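Local coordinates for hexapeptide transferase family protein (PDB 3IXC) that probably acts as a transferase of the hexapeptide-repeat family, folding as a left-handed beta helix and binding magnesium ions, at residues A[34-40]-A[52-57]. Sequence-based numbering, arbitrary orientation.
Sequences PSVDSTA and VCIGKN
Three backbone hydrogen bonds join strand 35-36 to strand 52-54 as parallel neighbours: Ser35 N gives to Val52 O, Ile54 N to Ser35 O, and Asp37 N to Ile54 O (2.9 Å, 169° at the hydrogen). Ser35 O also receives a CA-H...O contact from Cys53 CA. Beyond the strands a side chain takes over the ladder, Thr39 OG1 accepting from Asn57 N at 2.9 Å in a more bent bond (144°). That hydroxyl donates in turn to Asp37 OD1, 2.7 Å from Thr39 OG1 and approached from above the carboxylate plane. Thr39 N meets the same oxygen, Asp37 OD1, on its anti lone pair at 3.0 Å, closing an Asx turn; the two bonds on OD1 limit the rotation of the carboxylate. Asp37 CG lies opposite the backbone N (chi1 -166°), which lays the carboxylate alongside the backbone of segment 52-57, Asp37 CG lying 3.5 Å from Lys56 CA. The OD1 of Asn57 is bound by Arg188 of helix 170-188.

Ser35 and Cys53 point to one face of the sheet. On the other face Val36 and Ile54 lie side by side, Val36 CG2 3.9 Å from Ile54 CG1 in one of the two conformers of Ile54. The other branch of this conformer serves the turn: Ile54 CG2 meets Ala40 CB at 3.7 Å. Leu26, on a different wall, packs on Pro34 and Val36, and Leu66 on that same wall touches Ile54, which also meets Val75 of the next strand in its own sheet.

Strand 52-54 pairs onward with strand 72-75, whereas strand 35-36 is outermost within the chain. Stacked parallel strands from successive coils, each followed by a turn at a corner and with aliphatic residues directed inward, characterise the left-handed beta helix of hexapeptide transferases; here its first rungs meet along one wall.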
ATOM      1  N   PRO A  34      -5.882  -3.695 -22.427  1.00 11.17           N
ATOM      2  CA  PRO A  34      -6.802  -4.526 -21.650  1.00 11.03           C
ATOM      3  C   PRO A  34      -8.159  -4.715 -22.311  1.00 10.68           C
ATOM      4  O   PRO A  34      -8.595  -3.869 -23.097  1.00 11.01           O
ATOM      5  CB  PRO A  34      -6.970  -3.736 -20.351  1.00 11.04           C
ATOM      6  CG  PRO A  34      -5.681  -2.956 -20.224  1.00 11.13           C
ATOM      7  CD  PRO A  34      -5.360  -2.560 -21.636  1.00 11.31           C
ATOM      8  N   SER A  35      -8.789  -5.843 -21.998  1.00 10.31           N
ATOM      9  CA  SER A  35     -10.150  -6.126 -22.430  0.50 10.47           C
ATOM     10  C   SER A  35     -11.041  -6.055 -21.200  1.00 10.33           C
ATOM     11  O   SER A  35     -10.923  -6.874 -20.289  1.00 10.51           O
ATOM     12  CB  SER A  35     -10.231  -7.502 -23.090  0.50 10.14           C
ATOM     13  OG  SER A  35      -9.492  -7.530 -24.299  0.50 10.88           O
ATOM     14  N   VAL A  36     -11.917  -5.051 -21.167  1.00 10.07           N
ATOM     15  CA  VAL A  36     -12.760  -4.794 -19.995  1.00 10.54           C
ATOM     16  C   VAL A  36     -14.249  -4.878 -20.343  1.00 10.16           C
ATOM     17  O   VAL A  36     -14.740  -4.152 -21.213  1.00  9.86           O
ATOM     18  CB  VAL A  36     -12.438  -3.407 -19.358  1.00 10.62           C
ATOM     19  CG1 VAL A  36     -13.317  -3.142 -18.132  1.00 10.46           C
ATOM     20  CG2 VAL A  36     -10.967  -3.317 -18.967  1.00 11.30           C
ATOM     21  N   ASP A  37     -14.962  -5.771 -19.663  1.00 10.17           N
ATOM     22  CA  ASP A  37     -16.410  -5.884 -19.844  1.00 10.72           C
ATOM     23  C   ASP A  37     -17.058  -4.536 -19.515  1.00 10.65           C
ATOM     24  O   ASP A  37     -16.670  -3.870 -18.552  1.00 10.77           O
ATOM     25  CB  ASP A  37     -16.969  -6.998 -18.950  1.00 10.73           C
ATOM     26  CG  ASP A  37     -18.390  -7.407 -19.325  1.00 11.56           C
ATOM     27  OD1 ASP A  37     -19.336  -6.658 -19.020  1.00 12.02           O
ATOM     28  OD2 ASP A  37     -18.563  -8.494 -19.907  1.00 13.87           O
ATOM     29  N   SER A  38     -18.037  -4.132 -20.322  1.00 11.07           N
ATOM     30  CA  SER A  38     -18.705  -2.839 -20.139  1.00 11.38           C
ATOM     31  C   SER A  38     -19.445  -2.708 -18.799  1.00 11.31           C
ATOM     32  O   SER A  38     -19.741  -1.594 -18.360  1.00 11.78           O
ATOM     33  CB  SER A  38     -19.661  -2.563 -21.305  1.00 11.39           C
ATOM     34  OG  SER A  38     -20.748  -3.467 -21.280  1.00 12.65           O
ATOM     35  N   THR A  39     -19.728  -3.837 -18.149  1.00 10.78           N
ATOM     36  CA  THR A  39     -20.448  -3.828 -16.874  1.00 10.59           C
ATOM     37  C   THR A  39     -19.506  -3.777 -15.677  1.00 10.26           C
ATOM     38  O   THR A  39     -19.954  -3.686 -14.531  1.00 10.36           O
ATOM     39  CB  THR A  39     -21.389  -5.046 -16.718  1.00 10.62           C
ATOM     40  OG1 THR A  39     -20.614  -6.251 -16.664  1.00 10.72           O
ATOM     41  CG2 THR A  39     -22.390  -5.121 -17.874  1.00 10.87           C
ATOM     42  N   ALA A  40     -18.201  -3.845 -15.938  1.00  9.88           N
ATOM     43  CA  ALA A  40     -17.222  -3.743 -14.858  1.00  9.98           C
ATOM     44  C   ALA A  40     -17.078  -2.294 -14.407  1.00 10.54           C
ATOM     45  O   ALA A  40     -17.135  -1.370 -15.229  1.00 11.50           O
ATOM     46  CB  ALA A  40     -15.868  -4.313 -15.286  1.00  9.61           C
ATOM     47  N   VAL A  52      -4.543  -7.738 -19.803  1.00  9.33           N
ATOM     48  CA  VAL A  52      -5.426  -7.911 -18.653  1.00  9.14           C
ATOM     49  C   VAL A  52      -6.854  -8.029 -19.161  1.00  9.41           C
ATOM     50  O   VAL A  52      -7.275  -7.236 -20.005  1.00  9.71           O
ATOM     51  CB  VAL A  52      -5.346  -6.707 -17.683  1.00  8.98           C
ATOM     52  CG1 VAL A  52      -6.280  -6.902 -16.491  1.00  9.37           C
ATOM     53  CG2 VAL A  52      -3.909  -6.480 -17.196  1.00  8.63           C
ATOM     54  N   CYS A  53      -7.572  -9.030 -18.660  1.00  9.51           N
ATOM     55  CA  CYS A  53      -8.986  -9.229 -18.987  0.50 10.13           C
ATOM     56  C   CYS A  53      -9.825  -9.095 -17.728  1.00 10.05           C
ATOM     57  O   CYS A  53      -9.531  -9.741 -16.716  1.00 10.40           O
ATOM     58  CB  CYS A  53      -9.210 -10.610 -19.604  0.50 10.20           C
ATOM     59  SG  CYS A  53      -8.554 -10.787 -21.263  0.50 12.86           S
ATOM     60  N   ILE A  54     -10.855  -8.256 -17.797  1.00 10.14           N
ATOM     61  CA  ILE A  54     -11.730  -7.953 -16.655  0.50 10.15           C
ATOM     62  C   ILE A  54     -13.163  -8.377 -17.002  1.00 10.22           C
ATOM     63  O   ILE A  54     -13.746  -7.847 -17.964  1.00 10.28           O
ATOM     64  CB  ILE A  54     -11.735  -6.430 -16.333  0.50 10.24           C
ATOM     65  CG1 ILE A  54     -10.316  -5.880 -16.122  0.50 10.37           C
ATOM     66  CG2 ILE A  54     -12.610  -6.131 -15.114  0.50 10.46           C
ATOM     67  CD1 ILE A  54      -9.651  -6.383 -14.867  0.50  9.27           C
ATOM     68  N   GLY A  55     -13.727  -9.300 -16.226  1.00  9.39           N
ATOM     69  CA  GLY A  55     -15.040  -9.870 -16.508  1.00  9.26           C
ATOM     70  C   GLY A  55     -16.248  -9.051 -16.098  1.00  8.69           C
ATOM     71  O   GLY A  55     -16.124  -7.997 -15.463  1.00  8.29           O
ATOM     72  N   LYS A  56     -17.418  -9.563 -16.480  1.00  8.39           N
ATOM     73  CA  LYS A  56     -18.716  -8.977 -16.160  1.00  8.56           C
ATOM     74  C   LYS A  56     -18.855  -8.673 -14.667  1.00  8.53           C
ATOM     75  O   LYS A  56     -18.556  -9.521 -13.831  1.00  8.37           O
ATOM     76  CB  LYS A  56     -19.814  -9.954 -16.613  1.00  8.50           C
ATOM     77  CG  LYS A  56     -21.191  -9.708 -16.065  1.00 10.53           C
ATOM     78  CD  LYS A  56     -22.163 -10.741 -16.650  1.00 13.06           C
ATOM     79  CE  LYS A  56     -23.561 -10.588 -16.068  1.00 14.99           C
ATOM     80  NZ  LYS A  56     -24.513 -11.551 -16.716  1.00 16.29           N
ATOM     81  N   ASN A  57     -19.310  -7.461 -14.346  1.00  8.37           N
ATOM     82  CA  ASN A  57     -19.632  -7.070 -12.966  1.00  8.05           C
ATOM     83  C   ASN A  57     -18.457  -7.048 -11.996  1.00  8.12           C
ATOM     84  O   ASN A  57     -18.671  -6.961 -10.791  1.00  8.12           O
ATOM     85  CB  ASN A  57     -20.754  -7.943 -12.374  1.00  8.50           C
ATOM     86  CG  ASN A  57     -22.082  -7.772 -13.100  1.00 10.35           C
ATOM     87  OD1 ASN A  57     -22.372  -6.712 -13.679  1.00 11.45           O
ATOM     88  ND2 ASN A  57     -22.909  -8.812 -13.055  1.00 12.34           N
TER